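Local structure of putative phosphoglycolate phosphatase (Lactobacillus delbrueckii, 2HI0) at residues Asp204-Asn209 and Glu235-Glu240; Gly51-Val56 and Val85-Val90; Val131-Asn134 and Ala139-Val142. The protein probably hydrolyses 2-phosphoglycolate to glycolate and phosphate, as a phosphatase of the haloacid dehalogenase superfamily. All blocks are in the same frame, centred on the assembly; numbering follows the deposited sequence.

Contact 1 of 3, residues Asp204-Asn209 and Glu235-Glu240; sequences DEIAVN and EAILGE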
loop_
_atom_site.group_PDB
_atom_site.type_symbol
_atom_site.label_atom_id
_atom_site.label_comp_id
_atom_site.label_asym_id
_atom_site.label_seq_id
_atom_site.Cartn_x
_atom_site.Cartn_y
_atom_site.Cartn_z
ATOM N N ASP A 204 16.073 -0.289 -6.147
ATOM C CA ASP A 204 15.457 -1.415 -6.826
ATOM C C ASP A 204 14.083 -1.716 -6.232
ATOM O O ASP A 204 13.751 -1.337 -5.105
ATOM C CB ASP A 204 16.342 -2.685 -6.669
ATOM C CG ASP A 204 17.695 -2.592 -7.371
ATOM O OD1 ASP A 204 17.927 -1.652 -8.138
ATOM O OD2 ASP A 204 18.555 -3.486 -7.178
ATOM N N GLU A 205 13.308 -2.476 -7.000
ATOM C CA GLU A 205 11.934 -2.867 -6.613
ATOM C C GLU A 205 11.625 -4.320 -6.970
ATOM O O GLU A 205 12.044 -4.827 -8.006
ATOM C CB GLU A 205 10.874 -1.927 -7.251
ATOM C CG GLU A 205 9.528 -1.851 -6.537
ATOM C CD GLU A 205 8.373 -2.676 -7.169
ATOM O OE1 GLU A 205 8.538 -3.423 -8.177
ATOM O OE2 GLU A 205 7.245 -2.530 -6.602
ATOM N N ILE A 206 10.908 -4.987 -6.084
ATOM C CA ILE A 206 10.366 -6.309 -6.308
ATOM C C ILE A 206 8.846 -6.173 -6.197
ATOM O O ILE A 206 8.335 -5.489 -5.258
ATOM C CB ILE A 206 10.900 -7.310 -5.240
ATOM C CG1 ILE A 206 12.406 -7.461 -5.334
ATOM C CG2 ILE A 206 10.164 -8.652 -5.342
ATOM C CD1 ILE A 206 13.014 -8.130 -4.065
ATOM N N ALA A 207 8.143 -6.743 -7.176
ATOM C CA ALA A 207 6.685 -6.734 -7.197
ATOM C C ALA A 207 6.132 -8.102 -6.778
ATOM O O ALA A 207 6.694 -9.129 -7.120
ATOM C CB ALA A 207 6.140 -6.335 -8.626
ATOM N N VAL A 208 5.046 -8.116 -6.021
ATOM C CA VAL A 208 4.390 -9.345 -5.570
ATOM C C VAL A 208 3.054 -9.460 -6.327
ATOM O O VAL A 208 2.437 -8.452 -6.652
ATOM C CB VAL A 208 4.215 -9.371 -4.012
ATOM C CG1 VAL A 208 5.583 -9.084 -3.377
ATOM C CG2 VAL A 208 3.117 -8.395 -3.494
ATOM N N ASN A 209 2.621 -10.689 -6.589
ATOM C CA ASN A 209 1.399 -10.910 -7.392
ATOM C C ASN A 209 0.154 -11.223 -6.536
ATOM O O ASN A 209 -0.914 -11.535 -7.067
ATOM C CB ASN A 209 1.632 -12.012 -8.441
ATOM C CG ASN A 209 1.385 -13.409 -7.882
ATOM O OD1 ASN A 209 1.593 -13.667 -6.715
ATOM N ND2 ASN A 209 0.911 -14.310 -8.735
ATOM N N GLU A 235 14.073 -15.251 -1.570
ATOM C CA GLU A 235 15.167 -15.492 -2.508
ATOM C C GLU A 235 15.532 -14.239 -3.311
ATOM O O GLU A 235 16.713 -13.954 -3.533
ATOM C CB GLU A 235 14.822 -16.670 -3.420
ATOM C CG GLU A 235 14.676 -17.974 -2.644
ATOM C CD GLU A 235 14.175 -19.123 -3.494
ATOM O OE1 GLU A 235 14.172 -18.985 -4.741
ATOM O OE2 GLU A 235 13.795 -20.159 -2.903
ATOM N N ALA A 236 14.513 -13.461 -3.702
ATOM C CA ALA A 236 14.723 -12.213 -4.453
ATOM C C ALA A 236 15.460 -11.193 -3.596
ATOM O O ALA A 236 16.376 -10.483 -4.081
ATOM C CB ALA A 236 13.420 -11.643 -4.931
ATOM N N ILE A 237 15.100 -11.118 -2.320
ATOM C CA ILE A 237 15.719 -10.130 -1.436
ATOM C C ILE A 237 17.170 -10.544 -1.150
ATOM O O ILE A 237 18.041 -9.680 -1.063
ATOM C CB ILE A 237 14.895 -9.907 -0.130
ATOM C CG1 ILE A 237 13.566 -9.217 -0.435
ATOM C CG2 ILE A 237 15.713 -9.089 0.904
ATOM C CD1 ILE A 237 12.524 -9.331 0.646
ATOM N N LEU A 238 17.438 -11.853 -1.021
ATOM C CA LEU A 238 18.770 -12.378 -0.667
ATOM C C LEU A 238 19.660 -12.568 -1.900
ATOM O O LEU A 238 20.866 -12.748 -1.778
ATOM C CB LEU A 238 18.643 -13.696 0.127
ATOM C CG LEU A 238 17.949 -13.566 1.488
ATOM C CD1 LEU A 238 17.762 -14.966 2.120
ATOM C CD2 LEU A 238 18.679 -12.596 2.426
ATOM N N GLY A 239 19.065 -12.481 -3.086
ATOM C CA GLY A 239 19.766 -12.724 -4.344
ATOM C C GLY A 239 20.124 -14.177 -4.586
ATOM O O GLY A 239 21.005 -14.483 -5.413
ATOM N N GLU A 240 19.460 -15.078 -3.868
ATOM C CA GLU A 240 19.648 -16.504 -4.063
ATOM C C GLU A 240 18.679 -17.012 -5.162
ATOM O O GLU A 240 18.863 -18.080 -5.775
ATOM C CB GLU A 240 19.522 -17.277 -2.728
ATOM C CG GLU A 240 18.362 -16.914 -1.826
ATOM O OXT GLU A 240 17.678 -16.354 -5.503
#

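Contact 2 of 3, residues Gly51-Val56 and Val85-Val90; sequences GVVVAV and VTQTEV. Unlike the reference sequence in segment 85-90: Thr-88 (reference Ala).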
loop_
_atom_site.group_PDB
_atom_site.type_symbol
_atom_site.label_atom_id
_atom_site.label_comp_id
_atom_site.label_asym_id
_atom_site.label_seq_id
_atom_site.Cartn_x
_atom_site.Cartn_y
_atom_site.Cartn_z
ATOM N N GLY A 51 -3.442 6.297 -1.469
ATOM C CA GLY A 51 -3.957 6.994 -0.282
ATOM C C GLY A 51 -5.459 7.106 -0.252
ATOM O O GLY A 51 -6.159 6.902 -1.271
ATOM N N VAL A 52 -5.946 7.500 0.908
ATOM C CA VAL A 52 -7.378 7.492 1.129
ATOM C C VAL A 52 -8.154 8.551 0.361
ATOM O O VAL A 52 -9.273 8.323 -0.001
ATOM C CB VAL A 52 -7.752 7.595 2.640
ATOM C CG1 VAL A 52 -7.276 6.346 3.365
ATOM C CG2 VAL A 52 -7.249 8.869 3.267
ATOM N N VAL A 53 -7.552 9.690 0.106
ATOM C CA VAL A 53 -8.229 10.755 -0.699
ATOM C C VAL A 53 -8.466 10.256 -2.124
ATOM O O VAL A 53 -9.578 10.345 -2.642
ATOM C CB VAL A 53 -7.419 12.096 -0.683
ATOM C CG1 VAL A 53 -7.992 13.107 -1.667
ATOM C CG2 VAL A 53 -7.340 12.685 0.740
ATOM N N VAL A 54 -7.418 9.716 -2.741
ATOM C CA VAL A 54 -7.596 9.154 -4.099
ATOM C C VAL A 54 -8.555 7.961 -4.094
ATOM O O VAL A 54 -9.331 7.805 -5.010
ATOM C CB VAL A 54 -6.224 8.795 -4.761
ATOM C CG1 VAL A 54 -6.442 7.997 -6.024
ATOM C CG2 VAL A 54 -5.372 10.077 -5.025
ATOM N N ALA A 55 -8.488 7.138 -3.059
ATOM C CA ALA A 55 -9.354 5.952 -2.948
ATOM C C ALA A 55 -10.832 6.373 -2.914
ATOM O O ALA A 55 -11.683 5.801 -3.639
ATOM C CB ALA A 55 -8.994 5.112 -1.683
ATOM N N VAL A 56 -11.171 7.361 -2.081
ATOM C CA VAL A 56 -12.584 7.819 -1.991
ATOM C C VAL A 56 -12.989 8.574 -3.280
ATOM O O VAL A 56 -14.118 8.421 -3.775
ATOM C CB VAL A 56 -12.850 8.595 -0.715
ATOM C CG1 VAL A 56 -14.240 9.231 -0.703
ATOM C CG2 VAL A 56 -12.689 7.660 0.471
ATOM N N VAL A 85 -17.927 14.413 -8.974
ATOM C CA VAL A 85 -17.115 14.129 -7.795
ATOM C C VAL A 85 -16.418 15.405 -7.312
ATOM O O VAL A 85 -15.640 16.011 -8.048
ATOM C CB VAL A 85 -16.082 12.941 -8.042
ATOM C CG1 VAL A 85 -15.225 12.701 -6.799
ATOM C CG2 VAL A 85 -16.834 11.676 -8.471
ATOM N N THR A 86 -16.631 15.742 -6.050
ATOM C CA THR A 86 -15.961 16.897 -5.442
ATOM C C THR A 86 -15.096 16.504 -4.246
ATOM O O THR A 86 -15.393 15.584 -3.517
ATOM C CB THR A 86 -16.999 17.950 -5.002
ATOM O OG1 THR A 86 -17.605 17.538 -3.777
ATOM C CG2 THR A 86 -18.025 18.101 -6.105
ATOM N N GLN A 87 -14.018 17.244 -4.033
ATOM C CA GLN A 87 -13.230 17.047 -2.809
ATOM C C GLN A 87 -13.952 17.351 -1.498
ATOM O O GLN A 87 -13.656 16.749 -0.481
ATOM C CB GLN A 87 -11.887 17.716 -2.879
ATOM C CG GLN A 87 -11.024 17.137 -3.991
ATOM C CD GLN A 87 -10.703 15.616 -3.819
ATOM O OE1 GLN A 87 -10.251 15.218 -2.752
ATOM N NE2 GLN A 87 -11.027 14.784 -4.815
ATOM N N THR A 88 -14.933 18.239 -1.544
ATOM C CA THR A 88 -15.757 18.464 -0.395
ATOM C C THR A 88 -16.494 17.185 -0.019
ATOM O O THR A 88 -16.536 16.821 1.166
ATOM C CB THR A 88 -16.736 19.635 -0.659
ATOM O OG1 THR A 88 -15.984 20.830 -0.901
ATOM C CG2 THR A 88 -17.703 19.879 0.503
ATOM N N GLU A 89 -17.071 16.500 -0.994
ATOM C CA GLU A 89 -17.716 15.239 -0.681
ATOM C C GLU A 89 -16.717 14.154 -0.247
ATOM O O GLU A 89 -17.021 13.372 0.658
ATOM C CB GLU A 89 -18.563 14.778 -1.859
ATOM C CG GLU A 89 -19.476 13.594 -1.533
ATOM C CD GLU A 89 -20.540 13.863 -0.478
ATOM O OE1 GLU A 89 -20.822 15.041 -0.134
ATOM O OE2 GLU A 89 -21.127 12.863 0.007
ATOM N N VAL A 90 -15.552 14.094 -0.899
ATOM C CA VAL A 90 -14.471 13.187 -0.471
ATOM C C VAL A 90 -14.186 13.367 1.046
ATOM O O VAL A 90 -14.154 12.371 1.827
ATOM C CB VAL A 90 -13.209 13.380 -1.326
ATOM C CG1 VAL A 90 -12.004 12.613 -0.720
ATOM C CG2 VAL A 90 -13.487 12.883 -2.749
#

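Contact 3 of 3, residues Val131-Asn134 and Ala139-Val142; sequences VVSN and AVQV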
loop_
_atom_site.group_PDB
_atom_site.type_symbol
_atom_site.label_atom_id
_atom_site.label_comp_id
_atom_site.label_asym_id
_atom_site.label_seq_id
_atom_site.Cartn_x
_atom_site.Cartn_y
_atom_site.Cartn_z
ATOM N N VAL A 131 8.445 -0.712 6.936
ATOM C CA VAL A 131 7.148 -0.545 6.273
ATOM C C VAL A 131 6.979 0.937 5.953
ATOM O O VAL A 131 7.178 1.783 6.810
ATOM C CB VAL A 131 5.975 -0.972 7.153
ATOM C CG1 VAL A 131 4.588 -0.693 6.414
ATOM C CG2 VAL A 131 6.117 -2.392 7.582
ATOM N N VAL A 132 6.682 1.216 4.702
ATOM C CA VAL A 132 6.341 2.568 4.243
ATOM C C VAL A 132 5.108 2.403 3.359
ATOM O O VAL A 132 5.146 1.764 2.300
ATOM C CB VAL A 132 7.511 3.259 3.525
ATOM C CG1 VAL A 132 7.061 4.634 2.973
ATOM C CG2 VAL A 132 8.700 3.397 4.465
ATOM N N SER A 133 3.998 2.969 3.801
ATOM C CA SER A 133 2.653 2.674 3.251
ATOM C C SER A 133 1.831 3.975 3.103
ATOM O O SER A 133 1.943 4.896 3.917
ATOM C CB SER A 133 1.963 1.729 4.231
ATOM O OG SER A 133 0.595 1.526 3.955
ATOM N N ASN A 134 0.942 3.990 2.112
ATOM C CA ASN A 134 -0.041 5.083 1.945
ATOM C C ASN A 134 -1.287 4.888 2.802
ATOM O O ASN A 134 -2.136 5.774 2.827
ATOM C CB ASN A 134 -0.493 5.263 0.457
ATOM C CG ASN A 134 0.472 6.161 -0.346
ATOM O OD1 ASN A 134 1.308 6.862 0.248
ATOM N ND2 ASN A 134 0.367 6.110 -1.672
ATOM N N ALA A 139 -3.408 3.766 11.502
ATOM C CA ALA A 139 -3.778 2.375 11.244
ATOM C C ALA A 139 -2.503 1.522 10.997
ATOM O O ALA A 139 -2.389 0.408 11.502
ATOM C CB ALA A 139 -4.711 2.263 10.041
ATOM N N VAL A 140 -1.511 2.070 10.305
ATOM C CA VAL A 140 -0.252 1.379 10.125
ATOM C C VAL A 140 0.383 1.015 11.488
ATOM O O VAL A 140 0.848 -0.110 11.690
ATOM C CB VAL A 140 0.768 2.218 9.301
ATOM C CG1 VAL A 140 2.223 1.571 9.374
ATOM C CG2 VAL A 140 0.294 2.330 7.803
ATOM N N GLN A 141 0.482 1.996 12.377
ATOM C CA GLN A 141 1.097 1.783 13.683
ATOM C C GLN A 141 0.376 0.702 14.527
ATOM O O GLN A 141 1.038 -0.165 15.129
ATOM C CB GLN A 141 1.219 3.114 14.444
ATOM C CG GLN A 141 2.091 4.190 13.789
ATOM C CD GLN A 141 3.476 3.726 13.459
ATOM O OE1 GLN A 141 4.080 2.907 14.176
ATOM N NE2 GLN A 141 3.993 4.235 12.361
ATOM N N VAL A 142 -0.956 0.716 14.541
ATOM C CA VAL A 142 -1.722 -0.295 15.244
ATOM C C VAL A 142 -1.417 -1.693 14.686
ATOM O O VAL A 142 -1.218 -2.652 15.418
ATOM C CB VAL A 142 -3.254 -0.060 15.179
ATOM C CG1 VAL A 142 -4.019 -1.272 15.710
ATOM C CG2 VAL A 142 -3.633 1.103 16.031
#

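Contact 1 of 3, residues Asp204-Asn209 and Glu235-Glu240
Ile-206 makes its close contacts with Ala-236 and Ile-237 through a single atom, its terminal methyl CD1. From CB the side chain starts toward the helix. CB itself stays 5.0 Å from Ala-236 CB and makes no close contact there. Of its two branches, CG2 lies anti to the backbone N and CG1 lies beside it (chi1 -63°). CG2 comes no nearer than 4.4 Å to Ala-236 CB. CG1 carries the chain onward and is still 4.3 Å from Ala-236 CB. An extended second torsion (chi2 164°) then sends CD1 out to the helix surface. There CD1 rests 3.6 Å from Ala-236 CB. It also lies 3.8 Å from Ile-237 CG1, where the two isoleucine side chains cross at about a right angle. No hydrogen bond joins the segments, so the contact is purely apolar. Ile-206 also packs on Val-186 and Val-227 of the flanking strands. Ala-236 leans on Val-227 too, and Ile-237 reaches Ile-188. The helix is near its end: Gly-239 leaves helical geometry with positive phi, and the chain stops at Glu-240. This is the packing of a C-terminal helix on one face of the parallel sheet in the Rossmann-like core of a HAD hydrolase.

Contact 2 of 3, residues Gly51-Val56 and Val85-Val90
Val-53, Val-56 and Val-90 share one rotamer, and it brings them together. In each, CG1 stands anti to the backbone N (chi1 near 170° in all three), and CG1 is the methyl used across the contact. Gln-87 is bent instead at chi2, which folds its amide end back toward the other helix.

Val-90 sits between the two valines of helix 52-63. Its CG1 lies 4.2 Å from Val-53 CG1. Val-90 CG1 is also 4.1 Å from Val-56 CG1. The same methyl is 3.8 Å from the backbone oxygen Val-53 O. Val-56 returns the contact: its CG1 reaches over to the backbone of Val-90, 4.0 Å from Val-90 CA.

Both helices belong to the helical region between strands 16-17 and 110-111. This is consistent with the C1 cap of HAD phosphatases, which is inserted at that point of the core. The contact joins the N-terminal ends of helices 52-63 and 87-103. It is buried at Val-56 and Val-90 and open at Val-53 and Gln-87.

On the open side Gln-87 OE1 comes 3.3 Å from Val-53 CG1, and the two side chains cross at about a right angle. The other end of the amide, NE2, is hydrogen-bonded to Thr-57 OG1. That hydroxyl is also bonded to Val-53 O, so Thr-57 ties the glutamine to the helix it leans on. The start of helix 87-103 is fixed by Thr-86 at its N-cap. Thr-86 OG1 accepts from Glu-89 N at 3.0 Å, nearly in line (N-H...O 164°).

Contact 3 of 3, residues Val131-Asn134 and Ala139-Val142
Val-140 packs on Ser-133 and Val-131 with one methyl for each residue. Strand 128-133, helix 137-147 and strand 154-158 form a beta-alpha-beta unit of the Rossmann-like HAD core, and this contact lies within it. The backbones stay well apart: Ser-133 CA and Val-140 CA, the nearest pair, are 7.6 Å from each other. Side chains bridge the gap.

Val-140 holds CG1 anti to its backbone N (chi1 168°), which leaves CG2 beside that nitrogen. CG2 takes the serine. It lies 4.0 Å from Ser-133 CB and 3.9 Å from Ser-133 OG. CG1 takes the valine, at a looser 4.4 Å from Val-131 CG1. No hydrogen bond crosses between the segments.

The next shell holds both sides in place. Backbone bonds tie Val-131 and Ser-133 to strand 154-158, and Val-132 to Phe-9 of strand 6-9. Val-132 points away from the helix and packs on helix 169-178. On the helix side, Gln-141 NE2 is bonded to Ala-155 O, which links the helix to strand 154-158 as well.

After Ser-133 the chain changes direction at Asn-134. Both ends of the Asn-134 side-chain amide are hydrogen-bonded: OD1 to Lys-165 N and ND2 to Gly-49 O. The position of Ser-133 is consistent with that of the motif II serine or threonine of HAD enzymes, and its side chain touches Met-11. Its hydroxyl oxygen OG, which Val-140 CG2 approaches, accepts a hydrogen bond from the backbone N of Lys-135.

In the fold
Contacts 1 and 3 both pack helices on the central parallel sheet. Their centres are 21 Å apart and they do not touch. Contact 2 lies among the probable cap helices, on the opposite side of the chain's centre from contact 1, with 33 Å between centres. Contacts 2 and 3 do meet: Gly-51 N is 3.7 Å from Asn-134 CB, where this region packs beside Asn-134, just beyond Ser-133. The sodium ion at Asp-10, Asp-12 and Asp-190 marks the probable active site. Contact 3 is close to it, with the Ser-133 side chain about 7 Å from the ion. In contact 1 the side chain of Ile-206 is about 13 Å from the sodium ion.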